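Local coordinates for protein branched-chain phosphotransacylase (Enterococcus faecalis, PDB 1YCO) that probably catalyses the transfer of branched-chain acyl groups between coenzyme A and inorganic phosphate, at residues H92-K97 against G245-V250; L100-M105 against G241-T246; H147-A152 against Q181-F186. All coordinates share one frame; numbering follows the deposited sequence.

Contact 1. Residues H92-K97 against G245-V250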
ATOM      1  N   HIS A  92     -10.008   4.648 -34.668  1.00 58.06           N
ATOM      2  CA  HIS A  92     -10.737   3.590 -33.966  1.00 55.80           C
ATOM      3  C   HIS A  92     -11.907   4.067 -33.115  1.00 54.90           C
ATOM      4  O   HIS A  92     -12.925   3.386 -33.025  1.00 55.13           O
ATOM      5  CB  HIS A  92      -9.772   2.798 -33.092  1.00 54.42           C
ATOM      6  CG  HIS A  92      -8.695   2.102 -33.863  1.00 53.54           C
ATOM      7  ND1 HIS A  92      -8.968   1.230 -34.895  1.00 54.16           N
ATOM      8  CD2 HIS A  92      -7.348   2.123 -33.730  1.00 52.57           C
ATOM      9  CE1 HIS A  92      -7.833   0.741 -35.364  1.00 53.29           C
ATOM     10  NE2 HIS A  92      -6.836   1.265 -34.674  1.00 53.18           N
ATOM     11  N   GLN A  93     -11.754   5.225 -32.480  1.00 55.80           N
ATOM     12  CA  GLN A  93     -12.807   5.796 -31.640  1.00 55.54           C
ATOM     13  C   GLN A  93     -13.256   4.901 -30.475  1.00 55.25           C
ATOM     14  O   GLN A  93     -14.433   4.896 -30.119  1.00 55.27           O
ATOM     15  CB  GLN A  93     -14.018   6.132 -32.505  1.00 56.19           C
ATOM     16  CG  GLN A  93     -13.676   6.748 -33.844  1.00 59.60           C
ATOM     17  CD  GLN A  93     -14.900   7.186 -34.619  1.00 61.68           C
ATOM     18  OE1 GLN A  93     -15.427   8.278 -34.404  1.00 64.28           O
ATOM     19  NE2 GLN A  93     -15.373   6.325 -35.513  1.00 63.15           N
ATOM     20  N   LEU A  94     -12.326   4.162 -29.872  1.00 53.31           N
ATOM     21  CA  LEU A  94     -12.676   3.277 -28.761  1.00 52.90           C
ATOM     22  C   LEU A  94     -13.025   4.001 -27.465  1.00 52.21           C
ATOM     23  O   LEU A  94     -14.030   3.693 -26.808  1.00 51.81           O
ATOM     24  CB  LEU A  94     -11.549   2.282 -28.488  1.00 53.22           C
ATOM     25  CG  LEU A  94     -11.454   1.110 -29.463  1.00 53.20           C
ATOM     26  CD1 LEU A  94     -10.313   0.204 -29.026  1.00 54.09           C
ATOM     27  CD2 LEU A  94     -12.769   0.346 -29.488  1.00 52.53           C
ATOM     28  N   LYS A  95     -12.179   4.953 -27.093  1.00 49.78           N
ATOM     29  CA  LYS A  95     -12.376   5.739 -25.883  1.00 48.29           C
ATOM     30  C   LYS A  95     -13.760   6.384 -25.955  1.00 46.13           C
ATOM     31  O   LYS A  95     -14.140   6.930 -26.990  1.00 48.76           O
ATOM     32  CB  LYS A  95     -11.274   6.799 -25.791  1.00 47.52           C
ATOM     33  CG  LYS A  95     -11.179   7.550 -24.481  1.00 45.85           C
ATOM     34  CD  LYS A  95      -9.882   8.379 -24.457  1.00 45.19           C
ATOM     35  CE  LYS A  95      -9.766   9.234 -23.204  1.00 41.15           C
ATOM     36  NZ  LYS A  95     -10.864  10.220 -23.113  1.00 39.98           N
ATOM     37  N   ASN A  96     -14.517   6.295 -24.865  1.00 44.81           N
ATOM     38  CA  ASN A  96     -15.864   6.853 -24.825  1.00 42.89           C
ATOM     39  C   ASN A  96     -16.212   7.401 -23.445  1.00 41.46           C
ATOM     40  O   ASN A  96     -17.383   7.479 -23.080  1.00 41.81           O
ATOM     41  CB  ASN A  96     -16.898   5.790 -25.208  1.00 44.26           C
ATOM     42  CG  ASN A  96     -17.243   4.877 -24.055  1.00 45.77           C
ATOM     43  OD1 ASN A  96     -16.400   4.132 -23.564  1.00 44.75           O
ATOM     44  ND2 ASN A  96     -18.490   4.948 -23.600  1.00 47.21           N
ATOM     45  N   LYS A  97     -15.189   7.761 -22.680  1.00 40.40           N
ATOM     46  CA  LYS A  97     -15.362   8.337 -21.347  1.00 37.85           C
ATOM     47  C   LYS A  97     -14.332   9.442 -21.231  1.00 36.54           C
ATOM     48  O   LYS A  97     -13.245   9.337 -21.802  1.00 36.70           O
ATOM     49  CB  LYS A  97     -15.114   7.289 -20.257  1.00 39.51           C
ATOM     50  CG  LYS A  97     -16.175   6.220 -20.176  1.00 40.50           C
ATOM     51  CD  LYS A  97     -17.505   6.844 -19.870  1.00 41.89           C
ATOM     52  CE  LYS A  97     -18.588   5.812 -19.755  1.00 45.25           C
ATOM     53  NZ  LYS A  97     -19.880   6.499 -19.413  1.00 49.69           N
ATOM     54  N   GLY A 245     -13.129   2.951 -19.530  1.00 37.48           N
ATOM     55  CA  GLY A 245     -13.193   4.222 -20.228  1.00 41.44           C
ATOM     56  C   GLY A 245     -13.425   3.993 -21.712  1.00 43.54           C
ATOM     57  O   GLY A 245     -13.996   4.837 -22.414  1.00 45.55           O
ATOM     58  N   THR A 246     -12.970   2.844 -22.197  1.00 44.28           N
ATOM     59  CA  THR A 246     -13.141   2.482 -23.600  1.00 44.30           C
ATOM     60  C   THR A 246     -14.463   1.751 -23.725  1.00 43.12           C
ATOM     61  O   THR A 246     -15.062   1.394 -22.715  1.00 43.62           O
ATOM     62  CB  THR A 246     -11.997   1.560 -24.076  1.00 45.30           C
ATOM     63  OG1 THR A 246     -11.857   0.459 -23.164  1.00 48.12           O
ATOM     64  CG2 THR A 246     -10.685   2.329 -24.131  1.00 44.05           C
ATOM     65  N   LYS A 247     -14.931   1.529 -24.947  1.00 44.06           N
ATOM     66  CA  LYS A 247     -16.203   0.839 -25.111  1.00 46.17           C
ATOM     67  C   LYS A 247     -16.023  -0.666 -24.941  1.00 46.17           C
ATOM     68  O   LYS A 247     -16.985  -1.430 -24.998  1.00 46.43           O
ATOM     69  CB  LYS A 247     -16.824   1.170 -26.473  1.00 46.94           C
ATOM     70  CG  LYS A 247     -15.897   1.009 -27.659  1.00 48.65           C
ATOM     71  CD  LYS A 247     -16.563   1.508 -28.941  1.00 49.61           C
ATOM     72  CE  LYS A 247     -17.014   2.959 -28.821  1.00 47.72           C
ATOM     73  NZ  LYS A 247     -17.560   3.456 -30.107  1.00 47.44           N
ATOM     74  N   VAL A 248     -14.783  -1.079 -24.718  1.00 45.71           N
ATOM     75  CA  VAL A 248     -14.469  -2.482 -24.507  1.00 45.12           C
ATOM     76  C   VAL A 248     -13.431  -2.645 -23.372  1.00 43.74           C
ATOM     77  O   VAL A 248     -12.399  -1.972 -23.354  1.00 41.70           O
ATOM     78  CB  VAL A 248     -13.937  -3.117 -25.824  1.00 47.01           C
ATOM     79  CG1 VAL A 248     -13.239  -4.419 -25.537  1.00 47.54           C
ATOM     80  CG2 VAL A 248     -15.095  -3.343 -26.803  1.00 45.56           C
ATOM     81  N   PRO A 249     -13.719  -3.515 -22.386  1.00 42.72           N
ATOM     82  CA  PRO A 249     -12.794  -3.751 -21.273  1.00 40.78           C
ATOM     83  C   PRO A 249     -11.431  -4.137 -21.832  1.00 39.50           C
ATOM     84  O   PRO A 249     -11.344  -4.933 -22.773  1.00 38.48           O
ATOM     85  CB  PRO A 249     -13.441  -4.919 -20.543  1.00 40.44           C
ATOM     86  CG  PRO A 249     -14.887  -4.648 -20.703  1.00 42.12           C
ATOM     87  CD  PRO A 249     -14.986  -4.235 -22.167  1.00 43.98           C
ATOM     88  N   VAL A 250     -10.363  -3.587 -21.269  1.00 37.17           N
ATOM     89  CA  VAL A 250      -9.040  -3.938 -21.768  1.00 37.67           C
ATOM     90  C   VAL A 250      -8.271  -4.636 -20.663  1.00 36.71           C
ATOM     91  O   VAL A 250      -8.077  -4.080 -19.593  1.00 37.87           O
ATOM     92  CB  VAL A 250      -8.256  -2.692 -22.265  1.00 37.47           C
ATOM     93  CG1 VAL A 250      -6.962  -3.129 -22.953  1.00 36.78           C
ATOM     94  CG2 VAL A 250      -9.116  -1.887 -23.219  1.00 36.81           C
TER
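Lys95 and Thr246 meet as a single backbone bridge between two loops, pinned by hydrogen bonds from Asn96 N to Gly245 O (2.9 Å) and from Lys247 N to Leu94 O (3.0 Å). The first runs in the plane of the Gly245 carbonyl and is fairly straight; the second is bent, its N-H arriving from above the plane of the Leu94 carbonyl, which also receives a CA-H contact from Thr246. The Lys247 side chain reaches back along residues 93-94. With its CG between the backbone N and the carbonyl carbon (chi1 50°), it crosses Leu94 at about a right angle, CG lying 3.7 Å from Leu94 CD2. A bend at chi3 brings Lys247 NZ to 3.4 Å from Gln93 O, a weak hydrogen bond. Lys97 lays CB and CG against Gly245, with CG 3.6 Å from Gly245 CA, while its amino group forms a salt bridge with Glu139. The contact ties the loop that follows helix 80-87 to the connection between strands 238-244 and 250-252, which passes from the mixed sheet to the parallel one. Leu94 packs on Val62 and Val65 of helix 54-66, and both Leu94 and Thr246 touch Met87 of helix 80-87.

Contact 2. Residues L100-M105 against G241-T246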
ATOM      1  N   LEU A 100      -9.442   7.607 -19.199  1.00 35.25           N
ATOM      2  CA  LEU A 100      -9.258   6.179 -19.003  1.00 34.18           C
ATOM      3  C   LEU A 100      -8.720   5.978 -17.585  1.00 34.01           C
ATOM      4  O   LEU A 100      -7.989   6.818 -17.062  1.00 33.29           O
ATOM      5  CB  LEU A 100      -8.246   5.613 -20.008  1.00 34.81           C
ATOM      6  CG  LEU A 100      -8.592   5.622 -21.510  1.00 38.20           C
ATOM      7  CD1 LEU A 100      -7.409   5.089 -22.315  1.00 35.19           C
ATOM      8  CD2 LEU A 100      -9.832   4.776 -21.765  1.00 36.53           C
ATOM      9  N   SER A 101      -9.086   4.866 -16.970  1.00 32.34           N
ATOM     10  CA  SER A 101      -8.623   4.563 -15.638  1.00 32.97           C
ATOM     11  C   SER A 101      -8.465   3.052 -15.526  1.00 31.00           C
ATOM     12  O   SER A 101      -8.846   2.312 -16.430  1.00 30.55           O
ATOM     13  CB  SER A 101      -9.630   5.060 -14.579  1.00 34.83           C
ATOM     14  OG  SER A 101     -10.882   4.381 -14.656  1.00 35.60           O
ATOM     15  N   HIS A 102      -7.891   2.595 -14.426  1.00 30.02           N
ATOM     16  CA  HIS A 102      -7.760   1.173 -14.236  1.00 30.10           C
ATOM     17  C   HIS A 102      -8.562   0.860 -12.997  1.00 29.03           C
ATOM     18  O   HIS A 102      -8.546   1.607 -12.012  1.00 28.52           O
ATOM     19  CB  HIS A 102      -6.303   0.764 -14.060  1.00 32.26           C
ATOM     20  CG  HIS A 102      -6.108  -0.711 -13.883  1.00 34.95           C
ATOM     21  ND1 HIS A 102      -6.435  -1.368 -12.716  1.00 34.60           N
ATOM     22  CD2 HIS A 102      -5.638  -1.658 -14.731  1.00 36.17           C
ATOM     23  CE1 HIS A 102      -6.177  -2.658 -12.852  1.00 37.51           C
ATOM     24  NE2 HIS A 102      -5.694  -2.860 -14.065  1.00 38.67           N
ATOM     25  N   VAL A 103      -9.293  -0.238 -13.077  1.00 27.49           N
ATOM     26  CA  VAL A 103     -10.127  -0.688 -11.982  1.00 29.42           C
ATOM     27  C   VAL A 103      -9.873  -2.173 -11.756  1.00 30.11           C
ATOM     28  O   VAL A 103      -9.833  -2.959 -12.698  1.00 30.87           O
ATOM     29  CB  VAL A 103     -11.630  -0.493 -12.299  1.00 29.20           C
ATOM     30  CG1 VAL A 103     -12.493  -1.191 -11.244  1.00 28.02           C
ATOM     31  CG2 VAL A 103     -11.962   0.992 -12.352  1.00 27.26           C
ATOM     32  N   ALA A 104      -9.725  -2.544 -10.492  1.00 29.92           N
ATOM     33  CA  ALA A 104      -9.478  -3.921 -10.121  1.00 28.95           C
ATOM     34  C   ALA A 104     -10.571  -4.427  -9.196  1.00 29.58           C
ATOM     35  O   ALA A 104     -11.158  -3.664  -8.417  1.00 27.57           O
ATOM     36  CB  ALA A 104      -8.118  -4.048  -9.423  1.00 24.12           C
ATOM     37  N   MET A 105     -10.849  -5.724  -9.292  1.00 31.12           N
ATOM     38  CA  MET A 105     -11.829  -6.350  -8.411  1.00 32.32           C
ATOM     39  C   MET A 105     -11.026  -7.216  -7.449  1.00 28.54           C
ATOM     40  O   MET A 105     -10.196  -8.021  -7.868  1.00 28.72           O
ATOM     41  CB  MET A 105     -12.831  -7.215  -9.189  1.00 36.94           C
ATOM     42  CG  MET A 105     -13.761  -7.995  -8.250  1.00 42.17           C
ATOM     43  SD  MET A 105     -15.492  -8.061  -8.733  1.00 51.59           S
ATOM     44  CE  MET A 105     -15.599  -9.705  -9.456  1.00 45.44           C
ATOM     45  N   GLY A 241      -7.998  -7.194 -12.990  1.00 31.97           N
ATOM     46  CA  GLY A 241      -8.046  -5.797 -13.394  1.00 32.64           C
ATOM     47  C   GLY A 241      -8.298  -5.545 -14.863  1.00 31.63           C
ATOM     48  O   GLY A 241      -7.963  -6.356 -15.720  1.00 34.22           O
ATOM     49  N   THR A 242      -8.903  -4.408 -15.155  1.00 31.33           N
ATOM     50  CA  THR A 242      -9.186  -4.043 -16.522  1.00 31.34           C
ATOM     51  C   THR A 242      -9.102  -2.538 -16.626  1.00 30.15           C
ATOM     52  O   THR A 242      -9.342  -1.817 -15.655  1.00 26.52           O
ATOM     53  CB  THR A 242     -10.615  -4.458 -16.953  1.00 33.00           C
ATOM     54  OG1 THR A 242     -11.570  -3.737 -16.166  1.00 37.91           O
ATOM     55  CG2 THR A 242     -10.832  -5.948 -16.758  1.00 35.67           C
ATOM     56  N   ILE A 243      -8.759  -2.064 -17.814  1.00 31.58           N
ATOM     57  CA  ILE A 243      -8.711  -0.633 -18.055  1.00 33.02           C
ATOM     58  C   ILE A 243     -10.130  -0.299 -18.509  1.00 32.39           C
ATOM     59  O   ILE A 243     -10.698  -0.999 -19.344  1.00 31.84           O
ATOM     60  CB  ILE A 243      -7.713  -0.276 -19.170  1.00 33.80           C
ATOM     61  CG1 ILE A 243      -6.282  -0.533 -18.685  1.00 37.70           C
ATOM     62  CG2 ILE A 243      -7.892   1.170 -19.571  1.00 32.25           C
ATOM     63  CD1 ILE A 243      -5.218  -0.354 -19.761  1.00 40.07           C
ATOM     64  N   VAL A 244     -10.704   0.748 -17.931  1.00 31.65           N
ATOM     65  CA  VAL A 244     -12.046   1.173 -18.282  1.00 32.23           C
ATOM     66  C   VAL A 244     -12.002   2.548 -18.949  1.00 34.65           C
ATOM     67  O   VAL A 244     -10.971   3.224 -18.940  1.00 33.09           O
ATOM     68  CB  VAL A 244     -12.983   1.205 -17.037  1.00 32.56           C
ATOM     69  CG1 VAL A 244     -13.241  -0.205 -16.559  1.00 33.08           C
ATOM     70  CG2 VAL A 244     -12.367   2.043 -15.923  1.00 32.30           C
ATOM     71  N   GLY A 245     -13.129   2.951 -19.530  1.00 37.48           N
ATOM     72  CA  GLY A 245     -13.193   4.222 -20.228  1.00 41.44           C
ATOM     73  C   GLY A 245     -13.425   3.993 -21.712  1.00 43.54           C
ATOM     74  O   GLY A 245     -13.996   4.837 -22.414  1.00 45.55           O
ATOM     75  N   THR A 246     -12.970   2.844 -22.197  1.00 44.28           N
ATOM     76  CA  THR A 246     -13.141   2.482 -23.600  1.00 44.30           C
ATOM     77  C   THR A 246     -14.463   1.751 -23.725  1.00 43.12           C
ATOM     78  O   THR A 246     -15.062   1.394 -22.715  1.00 43.62           O
ATOM     79  CB  THR A 246     -11.997   1.560 -24.076  1.00 45.30           C
ATOM     80  OG1 THR A 246     -11.857   0.459 -23.164  1.00 48.12           O
ATOM     81  CG2 THR A 246     -10.685   2.329 -24.131  1.00 44.05           C
TER
HETATM   82  O   HOH W   1      -5.464  -4.888 -16.788  1.00 36.67           O
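Leu100 and Val244 bury the most surface here, at the end where two antiparallel strands, 101-105 and 241-244, run out into loop. Leu100 directs CD2 across the chain turn beyond Val244: this methyl lies 3.4 Å from Val244 O and 3.5 Å from Thr246 CG2, and it lies against Gly245, which has no side chain to keep it off. The backbone of Val244 is gripped twice by Ser101, as a hydrogen-bonded pair, through Val244 N to Ser101 O (2.9 Å) and the longer Ser101 N to Val244 O (3.2 Å). On the face shared by Ser101, Val103, Thr242 and Val244, with CG1 anti to the carbonyl carbon (chi1 -69°), the CG2 methyl of Val244 is left between the backbone N and the carbonyl carbon and meets Val103 CG2 at 3.7 Å, a diagonal contact between neighbouring pairs. Val103 and Thr242 form the next hydrogen-bonded pair, with two nearly linear bonds.

His102 works on the other face. Its CG is anti to the backbone N (chi1 -179°), which leans the imidazole across to the partner strand with one face over Thr242 O, near the ring's rim. CE1 comes within 3.7 Å of Gly241 CA, the ring lying close to a residue that has no side chain; a water makes weak links to His102 NE2 and Gly241 O.

Strand 113-117 flanks strand 101-107 on the side away from 238-244, which is an outermost strand of this mixed sheet within the chain. Thr242 and Val244 lie against helix 259-274, where Thr242 OG1 bonds to Gln272, while Ser101 OG reaches Asn136 of helix 127-143. Ile243 packs on Val250 and Leu252 of strand 250-252, in the parallel sheet.

Contact 3. Residues H147-A152 against Q181-F186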
ATOM      1  N   HIS A 147     -26.314  -0.919  -7.121  1.00 53.95           N
ATOM      2  CA  HIS A 147     -27.015   0.333  -7.389  1.00 54.52           C
ATOM      3  C   HIS A 147     -26.469   1.558  -6.645  1.00 52.76           C
ATOM      4  O   HIS A 147     -26.260   2.612  -7.252  1.00 53.72           O
ATOM      5  CB  HIS A 147     -28.502   0.171  -7.066  1.00 58.10           C
ATOM      6  CG  HIS A 147     -29.186  -0.884  -7.881  1.00 61.41           C
ATOM      7  ND1 HIS A 147     -29.619  -0.667  -9.172  1.00 63.97           N
ATOM      8  CD2 HIS A 147     -29.518  -2.163  -7.582  1.00 62.90           C
ATOM      9  CE1 HIS A 147     -30.191  -1.766  -9.632  1.00 64.55           C
ATOM     10  NE2 HIS A 147     -30.144  -2.688  -8.687  1.00 64.98           N
ATOM     11  N   HIS A 148     -26.255   1.426  -5.335  1.00 50.52           N
ATOM     12  CA  HIS A 148     -25.748   2.528  -4.514  1.00 47.13           C
ATOM     13  C   HIS A 148     -24.426   2.175  -3.824  1.00 43.26           C
ATOM     14  O   HIS A 148     -24.373   2.012  -2.607  1.00 42.16           O
ATOM     15  CB  HIS A 148     -26.782   2.913  -3.449  1.00 50.53           C
ATOM     16  CG  HIS A 148     -26.563   4.276  -2.866  1.00 53.77           C
ATOM     17  ND1 HIS A 148     -26.869   5.434  -3.550  1.00 54.47           N
ATOM     18  CD2 HIS A 148     -26.014   4.667  -1.691  1.00 54.31           C
ATOM     19  CE1 HIS A 148     -26.518   6.480  -2.822  1.00 54.44           C
ATOM     20  NE2 HIS A 148     -25.997   6.042  -1.691  1.00 55.92           N
ATOM     21  N   PRO A 149     -23.336   2.072  -4.596  1.00 40.04           N
ATOM     22  CA  PRO A 149     -22.009   1.735  -4.067  1.00 37.05           C
ATOM     23  C   PRO A 149     -21.354   2.748  -3.129  1.00 35.35           C
ATOM     24  O   PRO A 149     -21.447   3.958  -3.335  1.00 36.42           O
ATOM     25  CB  PRO A 149     -21.184   1.537  -5.332  1.00 38.05           C
ATOM     26  CG  PRO A 149     -21.807   2.516  -6.276  1.00 39.44           C
ATOM     27  CD  PRO A 149     -23.276   2.257  -6.056  1.00 39.75           C
ATOM     28  N   LYS A 150     -20.686   2.241  -2.102  1.00 31.74           N
ATOM     29  CA  LYS A 150     -19.981   3.097  -1.170  1.00 30.06           C
ATOM     30  C   LYS A 150     -18.571   3.287  -1.718  1.00 29.73           C
ATOM     31  O   LYS A 150     -17.852   2.321  -2.004  1.00 27.47           O
ATOM     32  CB  LYS A 150     -19.962   2.477   0.232  1.00 31.90           C
ATOM     33  CG  LYS A 150     -21.366   2.335   0.818  1.00 33.43           C
ATOM     34  CD  LYS A 150     -21.379   1.950   2.273  1.00 37.43           C
ATOM     35  CE  LYS A 150     -22.818   1.682   2.741  1.00 40.94           C
ATOM     36  NZ  LYS A 150     -22.972   1.692   4.236  1.00 42.54           N
ATOM     37  N   ILE A 151     -18.200   4.554  -1.881  1.00 28.19           N
ATOM     38  CA  ILE A 151     -16.906   4.934  -2.428  1.00 25.76           C
ATOM     39  C   ILE A 151     -16.098   5.720  -1.411  1.00 27.34           C
ATOM     40  O   ILE A 151     -16.394   6.877  -1.089  1.00 28.59           O
ATOM     41  CB  ILE A 151     -17.097   5.760  -3.713  1.00 26.24           C
ATOM     42  CG1 ILE A 151     -18.030   4.975  -4.656  1.00 26.43           C
ATOM     43  CG2 ILE A 151     -15.755   6.035  -4.373  1.00 21.63           C
ATOM     44  CD1 ILE A 151     -18.396   5.697  -5.938  1.00 31.48           C
ATOM     45  N   ALA A 152     -15.068   5.057  -0.915  1.00 25.82           N
ATOM     46  CA  ALA A 152     -14.178   5.616   0.065  1.00 27.33           C
ATOM     47  C   ALA A 152     -12.935   6.218  -0.574  1.00 27.16           C
ATOM     48  O   ALA A 152     -12.230   5.564  -1.353  1.00 26.07           O
ATOM     49  CB  ALA A 152     -13.779   4.533   1.069  1.00 28.54           C
ATOM     50  N   GLN A 181     -27.234  11.415  -5.698  1.00 53.50           N
ATOM     51  CA  GLN A 181     -27.720  10.350  -4.816  1.00 53.07           C
ATOM     52  C   GLN A 181     -27.481   8.958  -5.410  1.00 51.31           C
ATOM     53  O   GLN A 181     -28.024   7.966  -4.923  1.00 50.21           O
ATOM     54  CB  GLN A 181     -29.217  10.541  -4.535  1.00 54.62           C
ATOM     55  CG  GLN A 181     -29.564  11.715  -3.612  1.00 56.74           C
ATOM     56  CD  GLN A 181     -29.312  11.417  -2.132  1.00 59.68           C
ATOM     57  OE1 GLN A 181     -29.952  10.534  -1.542  1.00 58.15           O
ATOM     58  NE2 GLN A 181     -28.375  12.158  -1.523  1.00 61.06           N
ATOM     59  N   GLU A 182     -26.670   8.889  -6.459  1.00 50.46           N
ATOM     60  CA  GLU A 182     -26.370   7.617  -7.099  1.00 50.59           C
ATOM     61  C   GLU A 182     -25.421   6.761  -6.262  1.00 48.09           C
ATOM     62  O   GLU A 182     -25.455   5.534  -6.340  1.00 47.49           O
ATOM     63  CB  GLU A 182     -25.776   7.857  -8.488  1.00 54.36           C
ATOM     64  CG  GLU A 182     -26.773   8.389  -9.497  1.00 58.16           C
ATOM     65  CD  GLU A 182     -26.168   8.562 -10.868  1.00 61.45           C
ATOM     66  OE1 GLU A 182     -25.339   9.490 -11.033  1.00 63.22           O
ATOM     67  OE2 GLU A 182     -26.515   7.766 -11.777  1.00 61.36           O
ATOM     68  N   ALA A 183     -24.581   7.404  -5.459  1.00 45.52           N
ATOM     69  CA  ALA A 183     -23.645   6.668  -4.609  1.00 43.39           C
ATOM     70  C   ALA A 183     -23.190   7.492  -3.419  1.00 41.63           C
ATOM     71  O   ALA A 183     -23.376   8.708  -3.377  1.00 42.01           O
ATOM     72  CB  ALA A 183     -22.429   6.223  -5.420  1.00 42.26           C
ATOM     73  N   THR A 184     -22.603   6.815  -2.444  1.00 38.56           N
ATOM     74  CA  THR A 184     -22.097   7.495  -1.271  1.00 37.68           C
ATOM     75  C   THR A 184     -20.575   7.597  -1.396  1.00 36.62           C
ATOM     76  O   THR A 184     -19.873   6.593  -1.311  1.00 36.89           O
ATOM     77  CB  THR A 184     -22.449   6.734   0.024  1.00 37.89           C
ATOM     78  OG1 THR A 184     -23.873   6.634   0.149  1.00 38.89           O
ATOM     79  CG2 THR A 184     -21.897   7.471   1.233  1.00 36.40           C
ATOM     80  N   VAL A 185     -20.080   8.811  -1.620  1.00 35.86           N
ATOM     81  CA  VAL A 185     -18.648   9.063  -1.751  1.00 35.96           C
ATOM     82  C   VAL A 185     -18.166   9.843  -0.525  1.00 35.75           C
ATOM     83  O   VAL A 185     -18.677  10.928  -0.243  1.00 36.99           O
ATOM     84  CB  VAL A 185     -18.338   9.897  -3.024  1.00 35.07           C
ATOM     85  CG1 VAL A 185     -16.841   9.988  -3.240  1.00 35.53           C
ATOM     86  CG2 VAL A 185     -19.003   9.269  -4.246  1.00 36.25           C
ATOM     87  N   PHE A 186     -17.193   9.289   0.202  1.00 35.16           N
ATOM     88  CA  PHE A 186     -16.650   9.951   1.398  1.00 32.87           C
ATOM     89  C   PHE A 186     -15.160   9.729   1.683  1.00 31.17           C
ATOM     90  O   PHE A 186     -14.633   8.634   1.504  1.00 31.19           O
ATOM     91  CB  PHE A 186     -17.418   9.533   2.655  1.00 32.07           C
ATOM     92  CG  PHE A 186     -16.955  10.248   3.901  1.00 33.61           C
ATOM     93  CD1 PHE A 186     -17.318  11.578   4.124  1.00 34.78           C
ATOM     94  CD2 PHE A 186     -16.114   9.629   4.810  1.00 34.72           C
ATOM     95  CE1 PHE A 186     -16.850  12.281   5.228  1.00 33.51           C
ATOM     96  CE2 PHE A 186     -15.640  10.325   5.917  1.00 36.88           C
ATOM     97  CZ  PHE A 186     -16.013  11.659   6.121  1.00 37.35           C
TER
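Ile151 N donates to Thr184 O over 2.7 Å, an almost straight bond (174° at the hydrogen), and the same carbonyl oxygen accepts a CA-H contact from Lys150. Two further bonds continue the parallel register: Thr184 N to Pro149 O at 3.2 Å before it, and Phe186 N to Ile151 O at 2.9 Å after it. Ile151 thus uses both its N-H and its carbonyl toward the neighbouring strand, bonding to the residues before and after its partner Val185, as parallel pairing requires.

Ahead of the strands, the His148 side chain swings out to the other segment. Its CG stands anti to the backbone N (chi1 -161°), laying one ring face over Ala183 CA, a CH-pi contact of 3.7 Å from CA to the ring centroid. At the ring's edge NE2 is hydrogen-bonded to Thr184 OG1 (2.9 Å). That hydroxyl lies anti to its own carbonyl carbon (chi1 -60°), which turns it toward the imidazole, and the bond, with the contact over the ring face, probably limits the ring's rotation.

The two strands are the ends of a beta-alpha-beta unit whose crossover is helix 165-177. On one sheet face Ile151 and Val185 lie side by side and point the same way, with Ile151 CD1 4.0 Å from Val185 CG2. Ala183 CB extends this apolar patch, touching both Ile151 CD1 and Pro149 CG, the latter at 3.9 Å. Val134 of helix 127-143 covers Ile151, and Phe177 of helix 165-177 covers Val185. On the opposite face Lys150 forms a salt bridge with Asp212, while Phe186 turns its ring toward Tyr205 and Ile209.

Overall arrangement
Contacts 1 and 2 are successive stages of one path: they share Gly245 and Thr246, and their centres lie 10 Å apart. Beyond the antiparallel pair of contact 2 the chain turns through the loop of contact 1, then bonds back on itself, Val250 O lying 2.8 Å from Ile243 N in a probable hydrogen bond that couples the parallel sheet to the mixed one. Contact 3 belongs to the same mixed sheet as contact 2 but to its far side, strands 184-189 and 238-244 being outermost within the chain. Its centre is 18 Å from that of contact 2 and 24 Å from that of contact 1, with nearest atoms about 10 Å away in both cases.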